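PDB 4AXH: Sec-alkylsulfatase from Pseudomonas sp., which hydrolyses (R)-secondary-alkyl sulfates to (S)-alcohols and sulfate with strict inversion of configuration, working as a zinc-dependent homodimer of the metallo-beta-lactamase superfamily. Local coordinates for residues 209-214 with 262-267; 119-124 with 348-353; 155-160 with 189-194; 530-535 with 655-660. All coordinates share one frame; numbering follows the deposited sequence. Where two conformers were deposited one is given.

Contact 1: residues 209-214 with 262-267; sequences GFMEHA and VAPNVL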
loop_
_atom_site.group_PDB
_atom_site.type_symbol
_atom_site.label_atom_id
_atom_site.label_comp_id
_atom_site.label_asym_id
_atom_site.label_seq_id
_atom_site.Cartn_x
_atom_site.Cartn_y
_atom_site.Cartn_z
ATOM N N GLY A 209 -13.869 -16.111 -0.234
ATOM C CA GLY A 209 -12.898 -15.659 -1.232
ATOM C C GLY A 209 -11.590 -16.416 -1.350
ATOM O O GLY A 209 -10.652 -15.921 -1.995
ATOM N N PHE A 210 -11.535 -17.628 -0.752
ATOM C CA PHE A 210 -10.363 -18.492 -0.712
ATOM C C PHE A 210 -9.727 -18.758 -2.068
ATOM O O PHE A 210 -8.548 -18.418 -2.263
ATOM C CB PHE A 210 -10.659 -19.797 0.038
ATOM C CG PHE A 210 -9.482 -20.743 0.136
ATOM C CD1 PHE A 210 -9.240 -21.691 -0.855
ATOM C CD2 PHE A 210 -8.641 -20.719 1.241
ATOM C CE1 PHE A 210 -8.166 -22.583 -0.750
ATOM C CE2 PHE A 210 -7.578 -21.625 1.347
ATOM C CZ PHE A 210 -7.353 -22.547 0.350
ATOM N N MET A 211 -10.492 -19.389 -2.995
ATOM C CA MET A 211 -10.008 -19.747 -4.331
ATOM C C MET A 211 -9.407 -18.573 -5.102
ATOM O O MET A 211 -8.257 -18.670 -5.535
ATOM C CB MET A 211 -11.061 -20.506 -5.128
ATOM C CG MET A 211 -11.167 -22.001 -4.737
ATOM S SD MET A 211 -9.662 -23.064 -4.842
ATOM C CE MET A 211 -9.054 -22.651 -6.518
ATOM N N GLU A 212 -10.123 -17.430 -5.145
ATOM C CA GLU A 212 -9.666 -16.195 -5.796
ATOM C C GLU A 212 -8.313 -15.778 -5.238
ATOM O O GLU A 212 -7.452 -15.371 -6.009
ATOM C CB GLU A 212 -10.671 -15.042 -5.556
ATOM C CG GLU A 212 -12.120 -15.322 -5.913
ATOM C CD GLU A 212 -13.063 -15.826 -4.825
ATOM O OE1 GLU A 212 -13.182 -17.063 -4.637
ATOM O OE2 GLU A 212 -13.754 -14.972 -4.223
ATOM N N HIS A 213 -8.104 -15.900 -3.914
ATOM C CA HIS A 213 -6.875 -15.484 -3.253
ATOM C C HIS A 213 -5.762 -16.497 -3.240
ATOM O O HIS A 213 -4.624 -16.123 -3.498
ATOM C CB HIS A 213 -7.157 -14.932 -1.853
ATOM C CG HIS A 213 -7.910 -13.653 -1.903
ATOM N ND1 HIS A 213 -9.214 -13.578 -1.463
ATOM C CD2 HIS A 213 -7.543 -12.458 -2.425
ATOM C CE1 HIS A 213 -9.580 -12.327 -1.672
ATOM N NE2 HIS A 213 -8.602 -11.617 -2.252
ATOM N N ALA A 214 -6.074 -17.769 -2.948
ATOM C CA ALA A 214 -5.080 -18.829 -2.955
ATOM C C ALA A 214 -4.310 -18.840 -4.316
ATOM O O ALA A 214 -3.093 -19.005 -4.331
ATOM C CB ALA A 214 -5.758 -20.165 -2.701
ATOM N N VAL A 262 -6.460 -28.337 -3.209
ATOM C CA VAL A 262 -7.724 -29.038 -3.358
ATOM C C VAL A 262 -8.879 -28.115 -2.983
ATOM O O VAL A 262 -8.969 -27.651 -1.845
ATOM C CB VAL A 262 -7.855 -30.541 -2.960
ATOM C CG1 VAL A 262 -6.511 -31.215 -2.699
ATOM C CG2 VAL A 262 -8.868 -30.780 -1.851
ATOM N N ALA A 263 -9.696 -27.763 -3.982
ATOM C CA ALA A 263 -10.830 -26.861 -3.838
ATOM C C ALA A 263 -11.720 -27.170 -2.639
ATOM O O ALA A 263 -12.041 -28.338 -2.401
ATOM C CB ALA A 263 -11.650 -26.860 -5.104
ATOM N N PRO A 264 -12.112 -26.139 -1.852
ATOM C CA PRO A 264 -13.016 -26.377 -0.717
ATOM C C PRO A 264 -14.446 -26.769 -1.128
ATOM O O PRO A 264 -14.901 -26.526 -2.244
ATOM C CB PRO A 264 -13.008 -25.045 0.031
ATOM C CG PRO A 264 -11.906 -24.243 -0.591
ATOM C CD PRO A 264 -11.798 -24.702 -1.977
ATOM N N ASN A 265 -15.132 -27.400 -0.189
ATOM C CA ASN A 265 -16.486 -27.925 -0.251
ATOM C C ASN A 265 -17.433 -26.812 0.226
ATOM O O ASN A 265 -18.263 -26.334 -0.539
ATOM C CB ASN A 265 -16.549 -29.067 0.757
ATOM C CG ASN A 265 -17.307 -30.257 0.343
ATOM O OD1 ASN A 265 -16.718 -31.266 -0.020
ATOM N ND2 ASN A 265 -18.627 -30.211 0.510
ATOM N N VAL A 266 -17.296 -26.407 1.506
ATOM C CA VAL A 266 -18.127 -25.415 2.188
ATOM C C VAL A 266 -17.390 -24.120 2.562
ATOM O O VAL A 266 -16.396 -24.143 3.305
ATOM C CB VAL A 266 -19.013 -26.044 3.317
ATOM C CG1 VAL A 266 -18.443 -27.356 3.862
ATOM C CG2 VAL A 266 -19.353 -25.063 4.433
ATOM N N LEU A 267 -17.905 -22.994 2.050
ATOM C CA LEU A 267 -17.377 -21.645 2.254
ATOM C C LEU A 267 -18.049 -20.881 3.387
ATOM O O LEU A 267 -19.272 -20.788 3.414
ATOM C CB LEU A 267 -17.523 -20.846 0.953
ATOM C CG LEU A 267 -16.325 -20.901 0.007
ATOM C CD1 LEU A 267 -16.758 -20.809 -1.415
ATOM C CD2 LEU A 267 -15.340 -19.784 0.319
#

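Contact 2: residues 119-124 with 348-353; sequences EVMPKL and TDVLIQ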
loop_
_atom_site.group_PDB
_atom_site.type_symbol
_atom_site.label_atom_id
_atom_site.label_comp_id
_atom_site.label_asym_id
_atom_site.label_seq_id
_atom_site.Cartn_x
_atom_site.Cartn_y
_atom_site.Cartn_z
ATOM N N GLU A 119 -0.369 -33.632 22.599
ATOM C CA GLU A 119 -1.767 -33.576 23.048
ATOM C C GLU A 119 -2.027 -32.186 23.635
ATOM O O GLU A 119 -1.201 -31.680 24.373
ATOM C CB GLU A 119 -2.050 -34.656 24.098
ATOM C CG GLU A 119 -3.518 -34.887 24.422
ATOM C CD GLU A 119 -3.772 -36.043 25.373
ATOM O OE1 GLU A 119 -3.082 -36.138 26.415
ATOM O OE2 GLU A 119 -4.683 -36.852 25.082
ATOM N N VAL A 120 -3.139 -31.562 23.270
ATOM C CA VAL A 120 -3.549 -30.270 23.805
ATOM C C VAL A 120 -4.568 -30.586 24.898
ATOM O O VAL A 120 -4.490 -30.080 26.012
ATOM C CB VAL A 120 -4.137 -29.326 22.725
ATOM C CG1 VAL A 120 -4.647 -28.012 23.337
ATOM C CG2 VAL A 120 -3.127 -29.057 21.609
ATOM N N MET A 121 -5.494 -31.462 24.567
ATOM C CA MET A 121 -6.587 -31.984 25.390
ATOM C C MET A 121 -6.901 -33.395 24.845
ATOM O O MET A 121 -6.585 -33.652 23.682
ATOM C CB MET A 121 -7.835 -31.110 25.192
ATOM C CG MET A 121 -7.705 -29.789 25.807
ATOM S SD MET A 121 -9.274 -29.018 25.971
ATOM C CE MET A 121 -8.783 -27.660 27.016
ATOM N N PRO A 122 -7.547 -34.316 25.602
ATOM C CA PRO A 122 -7.891 -35.623 25.000
ATOM C C PRO A 122 -8.792 -35.384 23.788
ATOM O O PRO A 122 -9.614 -34.450 23.849
ATOM C CB PRO A 122 -8.606 -36.363 26.134
ATOM C CG PRO A 122 -8.189 -35.635 27.395
ATOM C CD PRO A 122 -8.045 -34.216 26.995
ATOM N N LYS A 123 -8.556 -36.150 22.648
ATOM C CA LYS A 123 -9.256 -36.030 21.349
ATOM C C LYS A 123 -8.752 -34.796 20.533
ATOM O O LYS A 123 -9.334 -34.485 19.492
ATOM C CB LYS A 123 -10.799 -35.928 21.513
ATOM C CG LYS A 123 -11.543 -37.188 21.929
ATOM C CD LYS A 123 -13.071 -36.898 21.988
ATOM C CE LYS A 123 -13.922 -38.154 22.014
ATOM N NZ LYS A 123 -15.329 -37.916 21.588
ATOM N N LEU A 124 -7.698 -34.095 21.007
ATOM C CA LEU A 124 -7.167 -32.876 20.380
ATOM C C LEU A 124 -5.642 -32.839 20.401
ATOM O O LEU A 124 -5.026 -32.661 21.458
ATOM C CB LEU A 124 -7.757 -31.639 21.056
ATOM C CG LEU A 124 -7.596 -30.324 20.330
ATOM C CD1 LEU A 124 -8.517 -30.264 19.128
ATOM C CD2 LEU A 124 -7.876 -29.142 21.257
ATOM N N THR A 348 -12.288 -19.565 26.871
ATOM C CA THR A 348 -11.111 -20.281 26.386
ATOM C C THR A 348 -10.081 -20.590 27.424
ATOM O O THR A 348 -9.684 -19.699 28.170
ATOM C CB THR A 348 -10.589 -19.730 25.047
ATOM O OG1 THR A 348 -9.448 -20.491 24.655
ATOM C CG2 THR A 348 -10.207 -18.289 25.111
ATOM N N ASP A 349 -9.666 -21.874 27.493
ATOM C CA ASP A 349 -8.684 -22.378 28.463
ATOM C C ASP A 349 -7.294 -22.461 27.862
ATOM O O ASP A 349 -6.309 -22.271 28.555
ATOM C CB ASP A 349 -9.108 -23.756 29.018
ATOM C CG ASP A 349 -10.348 -23.761 29.914
ATOM O OD1 ASP A 349 -10.808 -22.650 30.324
ATOM O OD2 ASP A 349 -10.862 -24.870 30.213
ATOM N N VAL A 350 -7.205 -22.799 26.585
ATOM C CA VAL A 350 -5.933 -22.913 25.887
ATOM C C VAL A 350 -6.093 -22.413 24.496
ATOM O O VAL A 350 -7.008 -22.826 23.808
ATOM C CB VAL A 350 -5.278 -24.320 25.963
ATOM C CG1 VAL A 350 -6.317 -25.428 25.972
ATOM C CG2 VAL A 350 -4.230 -24.522 24.864
ATOM N N LEU A 351 -5.229 -21.488 24.100
ATOM C CA LEU A 351 -5.200 -20.928 22.758
ATOM C C LEU A 351 -4.212 -21.754 21.916
ATOM O O LEU A 351 -3.103 -22.019 22.367
ATOM C CB LEU A 351 -4.773 -19.456 22.813
ATOM C CG LEU A 351 -4.630 -18.723 21.492
ATOM C CD1 LEU A 351 -5.100 -17.331 21.623
ATOM C CD2 LEU A 351 -3.189 -18.672 21.050
ATOM N N ILE A 352 -4.625 -22.170 20.711
ATOM C CA ILE A 352 -3.728 -22.886 19.784
ATOM C C ILE A 352 -3.533 -22.099 18.477
ATOM O O ILE A 352 -4.318 -21.208 18.157
ATOM C CB ILE A 352 -4.029 -24.393 19.576
ATOM C CG1 ILE A 352 -5.367 -24.610 18.857
ATOM C CG2 ILE A 352 -3.917 -25.178 20.919
ATOM C CD1 ILE A 352 -5.510 -25.920 18.214
ATOM N N GLN A 353 -2.458 -22.380 17.763
ATOM C CA GLN A 353 -2.159 -21.655 16.527
ATOM C C GLN A 353 -1.668 -22.579 15.424
ATOM O O GLN A 353 -1.435 -23.764 15.675
ATOM C CB GLN A 353 -1.100 -20.583 16.807
ATOM C CG GLN A 353 -1.563 -19.450 17.681
ATOM C CD GLN A 353 -0.505 -19.095 18.645
ATOM O OE1 GLN A 353 0.303 -19.923 19.051
ATOM N NE2 GLN A 353 -0.514 -17.852 19.039
#

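Contact 3: residues 155-160 with 189-194; sequences TARAAL and RGIIDE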
loop_
_atom_site.group_PDB
_atom_site.type_symbol
_atom_site.label_atom_id
_atom_site.label_comp_id
_atom_site.label_asym_id
_atom_site.label_seq_id
_atom_site.Cartn_x
_atom_site.Cartn_y
_atom_site.Cartn_z
ATOM N N THR A 155 5.169 -33.442 3.736
ATOM C CA THR A 155 5.067 -33.055 5.141
ATOM C C THR A 155 3.701 -33.405 5.730
ATOM O O THR A 155 3.637 -33.988 6.824
ATOM C CB THR A 155 5.676 -31.665 5.434
ATOM O OG1 THR A 155 5.009 -30.663 4.679
ATOM C CG2 THR A 155 7.179 -31.607 5.158
ATOM N N ALA A 156 2.620 -33.158 4.968
ATOM C CA ALA A 156 1.251 -33.536 5.351
ATOM C C ALA A 156 1.175 -35.026 5.667
ATOM O O ALA A 156 0.645 -35.420 6.707
ATOM C CB ALA A 156 0.299 -33.213 4.223
ATOM N N ARG A 157 1.765 -35.842 4.790
ATOM C CA ARG A 157 1.839 -37.297 4.931
ATOM C C ARG A 157 2.648 -37.703 6.153
ATOM O O ARG A 157 2.194 -38.544 6.922
ATOM C CB ARG A 157 2.414 -37.940 3.638
ATOM C CG ARG A 157 2.277 -39.444 3.549
ATOM C CD ARG A 157 0.876 -39.910 3.193
ATOM N NE ARG A 157 -0.024 -39.976 4.354
ATOM C CZ ARG A 157 -0.045 -40.979 5.217
ATOM N NH1 ARG A 157 0.787 -42.009 5.068
ATOM N NH2 ARG A 157 -0.874 -40.952 6.256
ATOM N N ALA A 158 3.826 -37.103 6.345
ATOM C CA ALA A 158 4.670 -37.401 7.495
ATOM C C ALA A 158 3.999 -37.040 8.829
ATOM O O ALA A 158 4.082 -37.823 9.766
ATOM C CB ALA A 158 6.020 -36.715 7.349
ATOM N N ALA A 159 3.335 -35.871 8.908
ATOM C CA ALA A 159 2.613 -35.413 10.107
ATOM C C ALA A 159 1.529 -36.432 10.527
ATOM O O ALA A 159 1.477 -36.881 11.688
ATOM C CB ALA A 159 1.964 -34.077 9.821
ATOM N N LEU A 160 0.692 -36.822 9.539
ATOM C CA LEU A 160 -0.355 -37.825 9.670
ATOM C C LEU A 160 0.228 -39.226 9.999
ATOM O O LEU A 160 -0.389 -39.971 10.759
ATOM C CB LEU A 160 -1.127 -37.847 8.363
ATOM C CG LEU A 160 -2.622 -37.949 8.457
ATOM C CD1 LEU A 160 -3.249 -36.628 8.786
ATOM C CD2 LEU A 160 -3.185 -38.461 7.143
ATOM N N ARG A 189 -3.599 -32.596 -1.124
ATOM C CA ARG A 189 -3.553 -33.771 -2.033
ATOM C C ARG A 189 -2.662 -34.930 -1.601
ATOM O O ARG A 189 -2.748 -36.015 -2.170
ATOM C CB ARG A 189 -3.278 -33.382 -3.502
ATOM C CG ARG A 189 -4.356 -33.871 -4.485
ATOM C CD ARG A 189 -4.064 -33.455 -5.912
ATOM N NE ARG A 189 -4.471 -32.079 -6.219
ATOM C CZ ARG A 189 -3.653 -31.068 -6.565
ATOM N NH1 ARG A 189 -2.335 -31.265 -6.663
ATOM N NH2 ARG A 189 -4.152 -29.868 -6.846
ATOM N N GLY A 190 -1.838 -34.715 -0.579
ATOM C CA GLY A 190 -0.952 -35.758 -0.066
ATOM C C GLY A 190 -1.656 -36.641 0.934
ATOM O O GLY A 190 -1.213 -37.770 1.194
ATOM N N ILE A 191 -2.774 -36.154 1.484
ATOM C CA ILE A 191 -3.551 -36.908 2.483
ATOM C C ILE A 191 -5.046 -37.124 2.121
ATOM O O ILE A 191 -5.673 -38.049 2.656
ATOM C CB ILE A 191 -3.339 -36.364 3.920
ATOM C CG1 ILE A 191 -3.707 -34.848 3.988
ATOM C CG2 ILE A 191 -1.888 -36.648 4.367
ATOM C CD1 ILE A 191 -3.768 -34.243 5.279
ATOM N N ILE A 192 -5.608 -36.280 1.236
ATOM C CA ILE A 192 -7.003 -36.428 0.777
ATOM C C ILE A 192 -7.130 -36.420 -0.767
ATOM O O ILE A 192 -6.226 -35.957 -1.467
ATOM C CB ILE A 192 -8.045 -35.452 1.462
ATOM C CG1 ILE A 192 -7.771 -33.994 1.094
ATOM C CG2 ILE A 192 -8.117 -35.637 2.972
ATOM C CD1 ILE A 192 -8.683 -33.431 0.258
ATOM N N ASP A 193 -8.286 -36.899 -1.279
ATOM C CA ASP A 193 -8.549 -36.926 -2.718
ATOM C C ASP A 193 -9.658 -35.965 -3.137
ATOM O O ASP A 193 -10.696 -35.993 -2.496
ATOM C CB ASP A 193 -8.856 -38.357 -3.157
ATOM C CG ASP A 193 -7.746 -39.328 -2.820
ATOM O OD1 ASP A 193 -6.562 -39.040 -3.187
ATOM O OD2 ASP A 193 -8.049 -40.375 -2.195
ATOM N N GLU A 194 -9.452 -35.120 -4.203
ATOM C CA GLU A 194 -10.494 -34.177 -4.625
ATOM C C GLU A 194 -11.768 -34.903 -5.003
ATOM O O GLU A 194 -12.855 -34.363 -4.747
ATOM C CB GLU A 194 -10.045 -33.107 -5.658
ATOM C CG GLU A 194 -11.108 -32.061 -6.020
ATOM C CD GLU A 194 -11.028 -30.643 -5.464
ATOM O OE1 GLU A 194 -10.097 -29.913 -5.884
ATOM O OE2 GLU A 194 -11.954 -30.220 -4.723
#

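Contact 4: residues 530-535 with 655-660; sequences HGVPTY and KFNIVE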
loop_
_atom_site.group_PDB
_atom_site.type_symbol
_atom_site.label_atom_id
_atom_site.label_comp_id
_atom_site.label_asym_id
_atom_site.label_seq_id
_atom_site.Cartn_x
_atom_site.Cartn_y
_atom_site.Cartn_z
ATOM N N HIS A 530 30.286 -14.893 -3.263
ATOM C CA HIS A 530 30.251 -15.851 -4.362
ATOM C C HIS A 530 29.299 -15.444 -5.485
ATOM O O HIS A 530 29.752 -14.897 -6.493
ATOM C CB HIS A 530 30.011 -17.276 -3.819
ATOM C CG HIS A 530 30.836 -17.581 -2.597
ATOM N ND1 HIS A 530 32.182 -17.907 -2.693
ATOM C CD2 HIS A 530 30.502 -17.518 -1.286
ATOM C CE1 HIS A 530 32.608 -18.071 -1.448
ATOM N NE2 HIS A 530 31.636 -17.843 -0.565
ATOM N N GLY A 531 28.004 -15.647 -5.292
ATOM C CA GLY A 531 26.994 -15.299 -6.286
ATOM C C GLY A 531 25.796 -16.219 -6.239
ATOM O O GLY A 531 25.648 -17.002 -5.295
ATOM N N VAL A 532 24.945 -16.132 -7.261
ATOM C CA VAL A 532 23.708 -16.909 -7.357
ATOM C C VAL A 532 23.897 -18.347 -7.935
ATOM O O VAL A 532 24.456 -18.479 -9.024
ATOM C CB VAL A 532 22.543 -16.067 -7.974
ATOM C CG1 VAL A 532 22.880 -15.509 -9.356
ATOM C CG2 VAL A 532 21.232 -16.831 -8.007
ATOM N N PRO A 533 23.454 -19.424 -7.213
ATOM C CA PRO A 533 23.633 -20.811 -7.729
ATOM C C PRO A 533 22.642 -21.329 -8.801
ATOM O O PRO A 533 22.601 -20.747 -9.887
ATOM C CB PRO A 533 23.620 -21.664 -6.457
ATOM C CG PRO A 533 22.768 -20.908 -5.522
ATOM C CD PRO A 533 22.806 -19.440 -5.883
ATOM N N THR A 534 21.909 -22.463 -8.538
ATOM C CA THR A 534 20.939 -23.105 -9.442
ATOM C C THR A 534 19.998 -24.020 -8.620
ATOM O O THR A 534 20.458 -25.055 -8.114
ATOM C CB THR A 534 21.677 -23.935 -10.558
ATOM O OG1 THR A 534 22.802 -23.228 -11.087
ATOM C CG2 THR A 534 20.748 -24.362 -11.696
ATOM N N TYR A 535 18.675 -23.661 -8.508
ATOM C CA TYR A 535 17.609 -24.439 -7.787
ATOM C C TYR A 535 16.158 -23.868 -7.905
ATOM O O TYR A 535 15.988 -22.711 -8.282
ATOM C CB TYR A 535 18.031 -24.676 -6.316
ATOM C CG TYR A 535 16.955 -25.084 -5.330
ATOM C CD1 TYR A 535 16.586 -26.419 -5.181
ATOM C CD2 TYR A 535 16.363 -24.145 -4.489
ATOM C CE1 TYR A 535 15.608 -26.800 -4.261
ATOM C CE2 TYR A 535 15.382 -24.511 -3.573
ATOM C CZ TYR A 535 15.015 -25.841 -3.456
ATOM O OH TYR A 535 14.064 -26.198 -2.537
ATOM N N LYS A 655 16.320 -15.730 -10.845
ATOM C CA LYS A 655 17.690 -15.788 -10.337
ATOM C C LYS A 655 18.533 -14.562 -10.664
ATOM O O LYS A 655 19.734 -14.657 -10.900
ATOM C CB LYS A 655 18.392 -17.163 -10.495
ATOM C CG LYS A 655 18.571 -17.729 -11.896
ATOM C CD LYS A 655 19.284 -19.116 -11.783
ATOM C CE LYS A 655 18.379 -20.294 -12.144
ATOM N NZ LYS A 655 18.680 -21.575 -11.412
ATOM N N PHE A 656 17.891 -13.393 -10.607
ATOM C CA PHE A 656 18.521 -12.098 -10.845
ATOM C C PHE A 656 19.370 -11.628 -9.655
ATOM O O PHE A 656 19.184 -12.111 -8.528
ATOM C CB PHE A 656 17.464 -11.041 -11.179
ATOM C CG PHE A 656 16.260 -10.975 -10.264
ATOM C CD1 PHE A 656 16.322 -10.294 -9.051
ATOM C CD2 PHE A 656 15.043 -11.518 -10.654
ATOM C CE1 PHE A 656 15.192 -10.175 -8.239
ATOM C CE2 PHE A 656 13.916 -11.409 -9.836
ATOM C CZ PHE A 656 13.997 -10.729 -8.640
ATOM N N ASN A 657 20.294 -10.670 -9.903
ATOM C CA ASN A 657 21.125 -10.120 -8.828
ATOM C C ASN A 657 20.289 -9.241 -7.908
ATOM O O ASN A 657 19.387 -8.518 -8.367
ATOM C CB ASN A 657 22.285 -9.285 -9.373
ATOM C CG ASN A 657 23.363 -10.027 -10.113
ATOM O OD1 ASN A 657 23.528 -11.258 -10.012
ATOM N ND2 ASN A 657 24.154 -9.253 -10.846
ATOM N N ILE A 658 20.600 -9.298 -6.614
ATOM C CA ILE A 658 19.925 -8.476 -5.634
ATOM C C ILE A 658 20.923 -7.474 -5.045
ATOM O O ILE A 658 20.668 -6.275 -5.062
ATOM C CB ILE A 658 19.127 -9.340 -4.615
ATOM C CG1 ILE A 658 17.807 -9.829 -5.283
ATOM C CG2 ILE A 658 18.849 -8.558 -3.316
ATOM C CD1 ILE A 658 17.134 -11.008 -4.663
ATOM N N VAL A 659 22.090 -7.967 -4.625
ATOM C CA VAL A 659 23.166 -7.188 -4.003
ATOM C C VAL A 659 24.266 -6.752 -5.045
ATOM O O VAL A 659 25.411 -6.467 -4.631
ATOM C CB VAL A 659 23.768 -7.995 -2.803
ATOM C CG1 VAL A 659 22.670 -8.530 -1.888
ATOM C CG2 VAL A 659 24.628 -9.151 -3.305
ATOM N N GLU A 660 23.908 -6.683 -6.382
ATOM C CA GLU A 660 24.879 -6.436 -7.462
ATOM C C GLU A 660 24.444 -5.624 -8.672
ATOM O O GLU A 660 25.119 -4.652 -9.029
ATOM C CB GLU A 660 25.409 -7.778 -7.931
ATOM C CG GLU A 660 26.889 -7.824 -8.220
ATOM C CD GLU A 660 27.349 -9.187 -8.700
ATOM O OE1 GLU A 660 27.104 -10.194 -7.992
ATOM O OE2 GLU A 660 27.968 -9.243 -9.788
#

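Contact 1: residues 209-214 with 262-267
This is apolar packing between the first turn of helix 210-219, through Phe210 and Met211, and the loop at Ala263 and Pro264 that leads into the edge strand 266-268; no hydrogen bond crosses it. Pro264 is the piece that both helix residues meet. Its CG lies 3.7 Å from CD1 of Phe210, approaching the ring obliquely. Phe210 holds its CG anti to the backbone N (chi1 -179°), which carries the ring across from the helix to the proline. Over one ring face, on the helix's own side, stands Ala214 CB, 3.9 Å above the plane and displaced toward the rim. Met211 meets another part of the same proline, with its CG 3.9 Å from Pro264 CD. The bend at chi2 then sets the sulfur alongside the loop, with SD of Met211 4.1 Å from Ala263 CA. At the start of the helix, the Leu267 methyl CD2 comes within 4.0 Å of the backbone N of Gly209, the N-cap residue. Beyond the two segments, Phe210 stacks on Tyr177 and also meets the ring of Phe185; its side chain is about 6 Å from that of the zinc ligand His179. Strand 203-207 leads into helix 210-219 and pairs in parallel with strand 266-268, so the contact lies within a beta-alpha-beta connection, with Pro264 also resting on Val204 and Ala206 of strand 203-207.

Contact 2: residues 119-124 with 348-353
The carbonyl O of Leu124 is gripped by two successive amides from residues that also face strand 350-352: Val120 N bonds it at 2.8 Å, and Met121 N adds a weak bond at 3.4 Å. Two residues facing one in this way form a classic beta bulge. The bulge closes a hairpin whose reversal is a type II turn, with Leu124 N bonded to Met121 O at 2.9 Å and Lys123 taking up the positive phi (77°) of the turn's third position. It presents the neighbouring side chains of Val120 and Met121 to the same partner strand. Val120 uses mainly one methyl: CG1 is 3.8 Å from Val350 CG2 and also 3.8 Å from Ile352 CG2, bridging two residues that project from one face of their strand. The other methyl of Val120, CG2, approaches Ile352 CG2 at 4.0 Å. Met121 reaches further along the strand. With its chain extended beyond CG (chi3 169°), it runs past Val350 in the opposite direction and sets its terminal CE 3.5 Å from Val350 CG1, near the CB of Asp349. The interface is thus made mostly of methyl groups and is largely buried, as expected between the two facing sheets of the metallo-beta-lactamase alpha-beta/beta-alpha sandwich. The hairpin joins strands 116-119 and 124-128 of one sheet; strand 350-352 belongs to the other, where the adjacent strand 305-307 offers Val305 to Met121, Leu124 and Val350. Leu351 points away from the hairpin and packs on Val365 and Leu369 of helix 362-388.

Contact 3: residues 155-160 with 189-194
Ile191 meets helix 153-164 through its CG2 methyl, which has Leu160 CD2 at 3.6 Å, the carbonyl O of Ala156 at 3.7 Å and Ala156 CB at 4.1 Å. With CG1 at chi1 57°, CG2 stands anti to the carbonyl carbon and faces the helix. Ile191 CG2 also lies at the edge of the Arg157 guanidinium, near its plane, 3.8 Å from NE. Leu160 CD2 also lies in plane at the guanidinium edge. The bend of Arg157 at chi2 brings its CD to 3.6 Å from Gly190 O, and a second bend at chi3 turns NE toward Ile191. At Gly190 the backbones come closest, with its CA 5.9 Å from that of Arg157. Helix 153-164 is the helix of a beta-alpha-beta crossover between the parallel neighbours 144-147 and 172-176, while the short, weakly bonded helix 188-191 follows the HxHxDH motif that supplies the zinc ligands His179, His181, Asp183 and His184. Further out, Asp161 takes the NH1 of Arg157 in a salt bridge, which anchors the guanidinium beside the isoleucine. Leu160 is backed by Met135 and Ile172 of the sheet beneath, and Ile192 reaches the same Ile172 from the segment 189-194.

Contact 4: residues 530-535 with 655-660
The C-terminal tail, the last part of the chain to be modelled, here folds back along the connection that leaves helix 515-529, and Val532 and Lys655 are the main pair. Their side chains cross at about a right angle. Val532 lays both methyls against Lys655, with CG2 3.8 Å from the lysine CB and CG1 3.6 Å from its carbonyl O. From there the lysine chain, bent at chi3 and chi4, passes Pro533 and brings NZ beside Thr534. Thr534 directs CG2 anti to its own backbone nitrogen and gives its hydroxyl to the preceding residue: OG1 donates to Pro533 O at 2.8 Å from above the carbonyl plane, 49° out of it. Gly531, with a phi of 149°, marks where the chain leaves the helix. Polar anchors lie to either end of the contact, where the Tyr535 hydroxyl bonds Thr255 and Asn256 N, and Glu660 forms a salt bridge with Arg498. The tail also packs on the second subunit, Ile658 touching its Gly437 and Val659 its Pro439. Between the two segments no hydrogen bond or ion pair forms; the NZ of Lys655 lies close to Thr534 and the backbone N of Tyr535 without either kind of bond to that segment. What attraction there is comes probably from the contact of Val532 with the lysine's aliphatic part and backbone, with directional bonding left to partners around it.

From the N terminus, the hairpin at 119-124 opens contact 2, which closes only at 348-353 and so encloses most of the zinc-binding domain. Within that span, contact 3 closes a short loop from 155-160 to 189-194, and contact 1 follows in series, from 209-214 to 262-267. These two enclosed contacts adjoin each other, since Val262 packs on Ile192 and Arg189; together they tie the helices on one face to each other and to the edge of the eight-stranded sheet, whereas contact 2 joins that sheet to the six-stranded one. Contact 4 comes later and separately, bringing the C-terminal tail back to the end of helix 515-529. No two contacts cross.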